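Local coordinates for cell division control protein Cdc48 (Mycobacterium smegmatis, PDB 5E7P) that probably binds and hydrolyses ATP as a Cdc48-like member of the AAA ATPase family, with two ATPase modules in tandem, at residues A[242-247]-A[383-388]; A[278-283]-A[362-367]. All coordinates share one frame; numbering follows the deposited sequence.

Both contacts pack a helix against one parallel core of the first ATPase module. Interaction 2 joins the P-loop helix, residues 278-283, to the inner strand 361-366, whereas interaction 1 joins helix 237-249 to the outermost strand 385-388; their centres lie about 10 Å apart. Interaction 2 is nested within the chain loop that interaction 1 closes. They meet directly: L245 CD1 is 3.7 Å from V283 CG1, L245 CD2 is 3.7 Å from A362 CB, and C383 SG is 3.5 Å from F363 CE2. T278 of interaction 2 binds ADP itself, while the side chain of L387 in interaction 1 and that nucleotide have their nearest atoms about 12 Å apart.

Interaction 1: residues A[242-247]-A[383-388]; sequences DEWLRL and CDRELG
W244 and R385 carry this contact, the arginine chain running over one face of the indole. The first interaction on that face is cation-pi: R385 CZ stands 4.6 Å from the centroid of the five-membered ring of W244, almost exactly on its normal. The guanidinium does not lie flat there, because the two planes are 79° apart; it stands nearly upright and brings NH1 within 3.5 Å of W244 NE1. The second is a CH-pi contact, with R385 CD 3.4 Å from the centroid of the six-membered ring. A bend at chi3 (74°) lets CD meet this ring while the guanidinium stands over the five-membered one.

Polar support comes from inside 383-388. R385 NE bonds D384 OD2 at 2.8 Å in a salt bridge, with a weak second bond from NH2 to the same oxygen. This would help to fix the guanidinium's tilt and partly offset its charge. D384 OD1 is tied to G265 N.

Apolar packing is smaller: L387 CD1 comes obliquely to W244 CH2 at 3.8 Å. The polar E386 O lies near the ring plane at the indole edge, 3.9 Å from W244 CH2, without a hydrogen bond.

The axes of helix 242-247 and strand 385-388 run roughly antiparallel (152°) and 11.9 Å apart, a gap filled by W244 from the helix and R385 and L387 from the strand. Helix 237-249 is thus laid against the edge strand of the first module's P-loop NTPase core. That strand pairs with 265-269, whose V266 touches both W244 and R385. E386 points away and forms a salt bridge with R573 of helix 563-576 in the second module.

Interaction 2: residues A[278-283]-A[362-367]; sequences TMVRAV and AFIATS. With ADP (adenosine-5'-diphosphate), chain C.
With CG1 of V280 opposite its own backbone N (chi1 179°), both methyls of the valine face the strand, and I364, whose CG2 branch is likewise opposite the backbone N, turns that methyl to meet them. In T366, chi1 of 59° tucks OG1 between the backbone N and the carbonyl carbon and turns the CG2 methyl to V280.

Distances bear this out. I364 CG2 is met by both valine methyls, V280 CG1 at 3.7 Å and V280 CG2 at 3.8 Å, and V280 CG2 also reaches T366 CG2 at 3.9 Å. One valine thus lies across two strand residues that are two positions apart and share a face of the sheet. F324 of the adjacent strand 321-326 also touches V280 and T366. No hydrogen bond joins 278-283 to 362-367; the hydroxyl of T366 pairs instead with the backbone N of D327, which lines up in sequence with the Walker B glutamate of the second module.

At the N-terminal end of the helix, T278 grips the alpha-phosphate of ADP twice. Its backbone N gives a nearly straight bond (166°) to ADP O2A at 2.9 Å, and its OG1 binds the same O2A at 3.2 Å. Backbone N atoms of G273, G275, K276 and A277 supply further bonds to the nucleotide, the usual manner of a P-loop at a helix start.

T278 and V280 therefore do different chemistry two positions apart. The polar threonine holds phosphate, whose negative charge the helix dipole would favour, while the buried, purely apolar V280 seats the same helix against the central sheet of the AAA fold.

Interaction 1: residues A[242-247]-A[383-388]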
ATOM      1  N   ASP A 242      -2.404  16.624 -17.706  1.00 27.47           N
ATOM      2  CA  ASP A 242      -2.453  18.024 -18.096  1.00 29.82           C
ATOM      3  C   ASP A 242      -2.822  18.160 -19.568  1.00 30.67           C
ATOM      4  O   ASP A 242      -3.631  19.010 -19.936  1.00 30.48           O
ATOM      5  CB  ASP A 242      -1.113  18.707 -17.816  1.00 32.17           C
ATOM      6  CG  ASP A 242      -1.088  20.152 -18.274  1.00 37.21           C
ATOM      7  OD1 ASP A 242      -1.719  21.000 -17.607  1.00 38.90           O
ATOM      8  OD2 ASP A 242      -0.429  20.442 -19.295  1.00 39.62           O
ATOM      9  N   GLU A 243      -2.236  17.306 -20.400  1.00 32.05           N
ATOM     10  CA  GLU A 243      -2.491  17.334 -21.836  1.00 35.09           C
ATOM     11  C   GLU A 243      -3.941  16.966 -22.155  1.00 32.63           C
ATOM     12  O   GLU A 243      -4.541  17.515 -23.078  1.00 33.23           O
ATOM     13  CB  GLU A 243      -1.499  16.422 -22.572  1.00 39.09           C
ATOM     14  CG  GLU A 243      -2.128  15.357 -23.456  1.00 45.12           C
ATOM     15  CD  GLU A 243      -1.760  15.516 -24.920  1.00 50.96           C
ATOM     16  OE1 GLU A 243      -1.863  14.521 -25.672  1.00 52.70           O
ATOM     17  OE2 GLU A 243      -1.373  16.636 -25.316  1.00 52.59           O
ATOM     18  N   TRP A 244      -4.503  16.047 -21.377  1.00 30.54           N
ATOM     19  CA  TRP A 244      -5.895  15.647 -21.537  1.00 28.30           C
ATOM     20  C   TRP A 244      -6.844  16.788 -21.179  1.00 26.61           C
ATOM     21  O   TRP A 244      -7.800  17.062 -21.904  1.00 24.38           O
ATOM     22  CB  TRP A 244      -6.205  14.440 -20.656  1.00 27.33           C
ATOM     23  CG  TRP A 244      -5.658  13.144 -21.163  1.00 28.24           C
ATOM     24  CD1 TRP A 244      -5.181  12.884 -22.414  1.00 29.31           C
ATOM     25  CD2 TRP A 244      -5.529  11.925 -20.420  1.00 28.72           C
ATOM     26  NE1 TRP A 244      -4.766  11.577 -22.498  1.00 29.59           N
ATOM     27  CE2 TRP A 244      -4.970  10.966 -21.288  1.00 29.51           C
ATOM     28  CE3 TRP A 244      -5.835  11.552 -19.106  1.00 28.58           C
ATOM     29  CZ2 TRP A 244      -4.712   9.657 -20.885  1.00 29.90           C
ATOM     30  CZ3 TRP A 244      -5.581  10.253 -18.709  1.00 29.74           C
ATOM     31  CH2 TRP A 244      -5.023   9.321 -19.595  1.00 30.39           C
ATOM     32  N   LEU A 245      -6.570  17.441 -20.054  1.00 26.54           N
ATOM     33  CA  LEU A 245      -7.376  18.566 -19.594  1.00 30.36           C
ATOM     34  C   LEU A 245      -7.372  19.719 -20.588  1.00 33.65           C
ATOM     35  O   LEU A 245      -8.412  20.322 -20.853  1.00 35.55           O
ATOM     36  CB  LEU A 245      -6.876  19.069 -18.240  1.00 34.07           C
ATOM     37  CG  LEU A 245      -7.437  18.410 -16.983  1.00 38.27           C
ATOM     38  CD1 LEU A 245      -6.839  19.059 -15.747  1.00 39.65           C
ATOM     39  CD2 LEU A 245      -8.960  18.497 -16.961  1.00 39.23           C
ATOM     40  N   ARG A 246      -6.201  20.027 -21.130  1.00 35.38           N
ATOM     41  CA  ARG A 246      -6.070  21.159 -22.038  1.00 39.20           C
ATOM     42  C   ARG A 246      -6.809  20.923 -23.351  1.00 37.49           C
ATOM     43  O   ARG A 246      -7.466  21.825 -23.866  1.00 40.07           O
ATOM     44  CB  ARG A 246      -4.597  21.503 -22.270  1.00 44.31           C
ATOM     45  CG  ARG A 246      -3.891  21.931 -20.993  1.00 49.69           C
ATOM     46  CD  ARG A 246      -2.540  22.579 -21.240  1.00 56.36           C
ATOM     47  NE  ARG A 246      -2.008  23.132 -19.996  1.00 62.62           N
ATOM     48  CZ  ARG A 246      -2.301  24.342 -19.527  1.00 68.49           C
ATOM     49  NH1 ARG A 246      -3.117  25.139 -20.204  1.00 71.28           N
ATOM     50  NH2 ARG A 246      -1.777  24.758 -18.380  1.00 69.51           N
ATOM     51  N   LEU A 247      -6.718  19.707 -23.879  1.00 34.13           N
ATOM     52  CA  LEU A 247      -7.431  19.360 -25.103  1.00 34.14           C
ATOM     53  C   LEU A 247      -8.939  19.451 -24.903  1.00 31.88           C
ATOM     54  O   LEU A 247      -9.659  19.985 -25.744  1.00 31.92           O
ATOM     55  CB  LEU A 247      -7.052  17.953 -25.565  1.00 34.70           C
ATOM     56  CG  LEU A 247      -5.648  17.780 -26.138  1.00 35.81           C
ATOM     57  CD1 LEU A 247      -5.396  16.320 -26.441  1.00 34.85           C
ATOM     58  CD2 LEU A 247      -5.469  18.628 -27.389  1.00 39.51           C
ATOM     59  N   CYS A 383     -15.998   8.075 -16.110  1.00 35.67           N
ATOM     60  CA  CYS A 383     -14.545   8.051 -16.295  1.00 33.38           C
ATOM     61  C   CYS A 383     -14.161   7.128 -17.444  1.00 32.88           C
ATOM     62  O   CYS A 383     -14.130   5.907 -17.291  1.00 32.24           O
ATOM     63  CB  CYS A 383     -13.827   7.627 -15.012  1.00 30.40           C
ATOM     64  SG  CYS A 383     -13.951   8.823 -13.664  1.00 42.86           S
ATOM     65  N   ASP A 384     -13.869   7.723 -18.593  1.00 33.72           N
ATOM     66  CA  ASP A 384     -13.593   6.959 -19.803  1.00 36.15           C
ATOM     67  C   ASP A 384     -12.143   6.485 -19.859  1.00 34.85           C
ATOM     68  O   ASP A 384     -11.803   5.597 -20.640  1.00 36.90           O
ATOM     69  CB  ASP A 384     -13.915   7.794 -21.043  1.00 38.51           C
ATOM     70  CG  ASP A 384     -12.972   8.968 -21.215  1.00 42.93           C
ATOM     71  OD1 ASP A 384     -13.206  10.027 -20.592  1.00 43.55           O
ATOM     72  OD2 ASP A 384     -11.991   8.831 -21.977  1.00 46.02           O
ATOM     73  N   ARG A 385     -11.292   7.075 -19.028  1.00 30.96           N
ATOM     74  CA  ARG A 385      -9.874   6.730 -19.039  1.00 30.83           C
ATOM     75  C   ARG A 385      -9.261   6.741 -17.640  1.00 31.23           C
ATOM     76  O   ARG A 385      -9.802   7.347 -16.713  1.00 31.11           O
ATOM     77  CB  ARG A 385      -9.105   7.666 -19.974  1.00 27.73           C
ATOM     78  CG  ARG A 385      -9.023   9.099 -19.493  1.00 27.63           C
ATOM     79  CD  ARG A 385      -8.575  10.019 -20.616  1.00 31.10           C
ATOM     80  NE  ARG A 385      -9.630  10.234 -21.599  1.00 34.35           N
ATOM     81  CZ  ARG A 385      -9.441  10.796 -22.788  1.00 37.13           C
ATOM     82  NH1 ARG A 385      -8.229  11.192 -23.152  1.00 36.76           N
ATOM     83  NH2 ARG A 385     -10.464  10.956 -23.617  1.00 38.73           N
ATOM     84  N   GLU A 386      -8.126   6.064 -17.497  1.00 30.70           N
ATOM     85  CA  GLU A 386      -7.494   5.898 -16.193  1.00 30.26           C
ATOM     86  C   GLU A 386      -5.999   6.196 -16.219  1.00 31.60           C
ATOM     87  O   GLU A 386      -5.359   6.169 -17.270  1.00 34.73           O
ATOM     88  CB  GLU A 386      -7.736   4.486 -15.658  1.00 29.67           C
ATOM     89  CG  GLU A 386      -9.199   4.139 -15.483  1.00 33.18           C
ATOM     90  CD  GLU A 386      -9.405   2.773 -14.870  1.00 37.45           C
ATOM     91  OE1 GLU A 386      -8.399   2.105 -14.549  1.00 36.54           O
ATOM     92  OE2 GLU A 386     -10.576   2.368 -14.705  1.00 41.55           O
ATOM     93  N   LEU A 387      -5.448   6.468 -15.042  1.00 28.16           N
ATOM     94  CA  LEU A 387      -4.055   6.854 -14.917  1.00 26.70           C
ATOM     95  C   LEU A 387      -3.481   6.249 -13.638  1.00 28.23           C
ATOM     96  O   LEU A 387      -3.989   6.495 -12.543  1.00 29.51           O
ATOM     97  CB  LEU A 387      -3.953   8.378 -14.885  1.00 26.39           C
ATOM     98  CG  LEU A 387      -2.764   9.043 -15.571  1.00 27.43           C
ATOM     99  CD1 LEU A 387      -2.506   8.408 -16.925  1.00 29.32           C
ATOM    100  CD2 LEU A 387      -3.040  10.523 -15.728  1.00 25.87           C
ATOM    101  N   GLY A 388      -2.433   5.443 -13.782  1.00 25.00           N
ATOM    102  CA  GLY A 388      -1.820   4.784 -12.643  1.00 23.22           C
ATOM    103  C   GLY A 388      -0.491   5.398 -12.244  1.00 23.81           C
ATOM    104  O   GLY A 388       0.427   5.486 -13.057  1.00 26.99           O
TER

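Interaction 2: residues A[278-283]-A[362-367]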
ATOM      1  N   THR A 278      -2.741  15.375  -4.593  1.00 26.13           N
ATOM      2  CA  THR A 278      -1.853  16.521  -4.743  1.00 28.96           C
ATOM      3  C   THR A 278      -1.534  16.785  -6.215  1.00 30.76           C
ATOM      4  O   THR A 278      -1.470  17.935  -6.652  1.00 31.58           O
ATOM      5  CB  THR A 278      -0.547  16.318  -3.947  1.00 29.70           C
ATOM      6  OG1 THR A 278      -0.851  16.222  -2.549  1.00 30.60           O
ATOM      7  CG2 THR A 278       0.411  17.477  -4.172  1.00 29.77           C
ATOM      8  N   MET A 279      -1.347  15.713  -6.980  1.00 30.15           N
ATOM      9  CA  MET A 279      -1.093  15.838  -8.410  1.00 29.67           C
ATOM     10  C   MET A 279      -2.269  16.497  -9.126  1.00 30.30           C
ATOM     11  O   MET A 279      -2.080  17.357  -9.985  1.00 31.90           O
ATOM     12  CB  MET A 279      -0.808  14.472  -9.039  1.00 27.10           C
ATOM     13  CG  MET A 279      -0.648  14.532 -10.555  1.00 26.90           C
ATOM     14  SD  MET A 279      -0.472  12.932 -11.362  1.00 47.46           S
ATOM     15  CE  MET A 279      -2.153  12.324 -11.299  1.00 31.26           C
ATOM     16  N   VAL A 280      -3.481  16.085  -8.767  1.00 29.08           N
ATOM     17  CA  VAL A 280      -4.690  16.603  -9.402  1.00 28.56           C
ATOM     18  C   VAL A 280      -4.871  18.094  -9.129  1.00 30.90           C
ATOM     19  O   VAL A 280      -5.187  18.866 -10.037  1.00 33.70           O
ATOM     20  CB  VAL A 280      -5.948  15.826  -8.955  1.00 26.81           C
ATOM     21  CG1 VAL A 280      -7.193  16.406  -9.609  1.00 27.67           C
ATOM     22  CG2 VAL A 280      -5.809  14.348  -9.294  1.00 22.11           C
ATOM     23  N   ARG A 281      -4.656  18.498  -7.882  1.00 29.38           N
ATOM     24  CA  ARG A 281      -4.755  19.906  -7.516  1.00 29.05           C
ATOM     25  C   ARG A 281      -3.700  20.741  -8.239  1.00 32.55           C
ATOM     26  O   ARG A 281      -3.971  21.861  -8.679  1.00 34.86           O
ATOM     27  CB  ARG A 281      -4.628  20.078  -6.001  1.00 28.70           C
ATOM     28  CG  ARG A 281      -5.629  19.249  -5.212  1.00 29.22           C
ATOM     29  CD  ARG A 281      -5.643  19.621  -3.738  1.00 30.71           C
ATOM     30  NE  ARG A 281      -6.562  18.771  -2.988  1.00 31.72           N
ATOM     31  CZ  ARG A 281      -6.198  17.690  -2.303  1.00 29.27           C
ATOM     32  NH1 ARG A 281      -4.920  17.331  -2.255  1.00 26.72           N
ATOM     33  NH2 ARG A 281      -7.110  16.976  -1.655  1.00 28.29           N
ATOM     34  N   ALA A 282      -2.498  20.185  -8.364  1.00 31.50           N
ATOM     35  CA  ALA A 282      -1.404  20.872  -9.043  1.00 31.60           C
ATOM     36  C   ALA A 282      -1.683  21.047 -10.533  1.00 30.23           C
ATOM     37  O   ALA A 282      -1.445  22.116 -11.098  1.00 31.02           O
ATOM     38  CB  ALA A 282      -0.099  20.125  -8.833  1.00 31.19           C
ATOM     39  N   VAL A 283      -2.188  19.991 -11.165  1.00 27.69           N
ATOM     40  CA  VAL A 283      -2.493  20.019 -12.592  1.00 30.60           C
ATOM     41  C   VAL A 283      -3.649  20.976 -12.900  1.00 33.72           C
ATOM     42  O   VAL A 283      -3.650  21.655 -13.927  1.00 37.34           O
ATOM     43  CB  VAL A 283      -2.797  18.596 -13.129  1.00 23.53           C
ATOM     44  CG1 VAL A 283      -3.412  18.647 -14.521  1.00 23.32           C
ATOM     45  CG2 VAL A 283      -1.532  17.762 -13.141  1.00 22.72           C
ATOM     46  N   ALA A 362     -14.862  19.112 -16.579  1.00 33.42           N
ATOM     47  CA  ALA A 362     -14.109  17.862 -16.575  1.00 31.99           C
ATOM     48  C   ALA A 362     -14.204  17.186 -15.209  1.00 30.61           C
ATOM     49  O   ALA A 362     -14.360  17.855 -14.186  1.00 30.07           O
ATOM     50  CB  ALA A 362     -12.654  18.113 -16.950  1.00 30.30           C
ATOM     51  N   PHE A 363     -14.106  15.861 -15.195  1.00 28.93           N
ATOM     52  CA  PHE A 363     -14.245  15.099 -13.958  1.00 26.35           C
ATOM     53  C   PHE A 363     -13.009  14.255 -13.663  1.00 26.95           C
ATOM     54  O   PHE A 363     -12.586  13.441 -14.486  1.00 27.72           O
ATOM     55  CB  PHE A 363     -15.493  14.216 -14.016  1.00 25.91           C
ATOM     56  CG  PHE A 363     -15.664  13.315 -12.823  1.00 27.53           C
ATOM     57  CD1 PHE A 363     -15.798  13.844 -11.550  1.00 28.85           C
ATOM     58  CD2 PHE A 363     -15.719  11.941 -12.980  1.00 27.58           C
ATOM     59  CE1 PHE A 363     -15.965  13.017 -10.454  1.00 29.12           C
ATOM     60  CE2 PHE A 363     -15.889  11.110 -11.887  1.00 28.72           C
ATOM     61  CZ  PHE A 363     -16.008  11.650 -10.622  1.00 28.87           C
ATOM     62  N   ILE A 364     -12.429  14.464 -12.486  1.00 25.56           N
ATOM     63  CA  ILE A 364     -11.284  13.678 -12.043  1.00 25.41           C
ATOM     64  C   ILE A 364     -11.527  13.099 -10.655  1.00 25.37           C
ATOM     65  O   ILE A 364     -11.911  13.816  -9.735  1.00 27.78           O
ATOM     66  CB  ILE A 364      -9.991  14.518 -12.002  1.00 24.90           C
ATOM     67  CG1 ILE A 364      -9.688  15.113 -13.378  1.00 23.48           C
ATOM     68  CG2 ILE A 364      -8.823  13.674 -11.519  1.00 22.69           C
ATOM     69  CD1 ILE A 364      -8.510  16.058 -13.375  1.00 26.70           C
ATOM     70  N   ALA A 365     -11.305  11.798 -10.510  1.00 24.03           N
ATOM     71  CA  ALA A 365     -11.431  11.145  -9.214  1.00 23.81           C
ATOM     72  C   ALA A 365     -10.197  10.299  -8.909  1.00 27.41           C
ATOM     73  O   ALA A 365      -9.546   9.777  -9.818  1.00 26.53           O
ATOM     74  CB  ALA A 365     -12.680  10.294  -9.173  1.00 21.00           C
ATOM     75  N   THR A 366      -9.876  10.172  -7.627  1.00 27.82           N
ATOM     76  CA  THR A 366      -8.749   9.351  -7.210  1.00 27.65           C
ATOM     77  C   THR A 366      -9.215   8.145  -6.403  1.00 29.56           C
ATOM     78  O   THR A 366     -10.317   8.135  -5.851  1.00 28.56           O
ATOM     79  CB  THR A 366      -7.732  10.148  -6.373  1.00 26.66           C
ATOM     80  OG1 THR A 366      -8.378  10.668  -5.207  1.00 27.42           O
ATOM     81  CG2 THR A 366      -7.143  11.300  -7.187  1.00 25.36           C
ATOM     82  N   SER A 367      -8.357   7.133  -6.346  1.00 28.64           N
ATOM     83  CA  SER A 367      -8.612   5.919  -5.585  1.00 29.43           C
ATOM     84  C   SER A 367      -7.355   5.071  -5.626  1.00 28.91           C
ATOM     85  O   SER A 367      -6.808   4.842  -6.695  1.00 30.69           O
ATOM     86  CB  SER A 367      -9.775   5.134  -6.191  1.00 29.78           C
ATOM     87  OG  SER A 367      -9.933   3.888  -5.535  1.00 29.52           O
TER
HETATM   88  PB  ADP C 901      -2.885  10.140  -2.303  1.00 24.57           P
HETATM   89  O1B ADP C 901      -3.343   9.157  -1.259  1.00 25.92           O
HETATM   90  O2B ADP C 901      -3.952  11.103  -2.750  1.00 26.08           O
HETATM   91  O3B ADP C 901      -2.093   9.539  -3.432  1.00 24.14           O
HETATM   92  PA  ADP C 901      -1.967  12.649  -1.384  1.00 33.17           P
HETATM   93  O1A ADP C 901      -3.062  12.961  -0.396  1.00 32.78           O
HETATM   94  O2A ADP C 901      -2.036  13.237  -2.771  1.00 32.95           O
HETATM   95  O3A ADP C 901      -1.849  11.043  -1.466  1.00 29.38           O
HETATM   96  O5' ADP C 901      -0.581  13.045  -0.691  1.00 31.27           O
HETATM   97  C5' ADP C 901      -0.085  12.212   0.350  1.00 41.58           C
HETATM   98  C4' ADP C 901       0.312  13.130   1.494  1.00 45.39           C
HETATM   99  O4' ADP C 901       1.610  13.659   1.235  1.00 48.13           O
HETATM  100  C3' ADP C 901      -0.656  14.298   1.601  1.00 46.52           C
HETATM  101  O3' ADP C 901      -1.146  14.405   2.943  1.00 45.93           O
HETATM  102  C2' ADP C 901       0.147  15.532   1.242  1.00 49.79           C
HETATM  103  O2' ADP C 901      -0.080  16.561   2.209  1.00 52.88           O
HETATM  104  C1' ADP C 901       1.598  15.085   1.271  1.00 49.97           C
HETATM  105  N9  ADP C 901       2.350  15.586   0.097  1.00 50.34           N
HETATM  106  C8  ADP C 901       2.253  15.123  -1.164  1.00 48.44           C
HETATM  107  N7  ADP C 901       3.092  15.798  -1.992  1.00 49.86           N
HETATM  108  C5  ADP C 901       3.749  16.709  -1.249  1.00 52.71           C
HETATM  109  C6  ADP C 901       4.776  17.752  -1.484  1.00 57.38           C
HETATM  110  N6  ADP C 901       5.288  17.961  -2.719  1.00 58.67           N
HETATM  111  N1  ADP C 901       5.185  18.492  -0.427  1.00 59.07           N
HETATM  112  C2  ADP C 901       4.686  18.300   0.807  1.00 57.26           C
HETATM  113  N3  ADP C 901       3.756  17.371   1.091  1.00 54.98           N
HETATM  114  C4  ADP C 901       3.255  16.563   0.126  1.00 52.32           C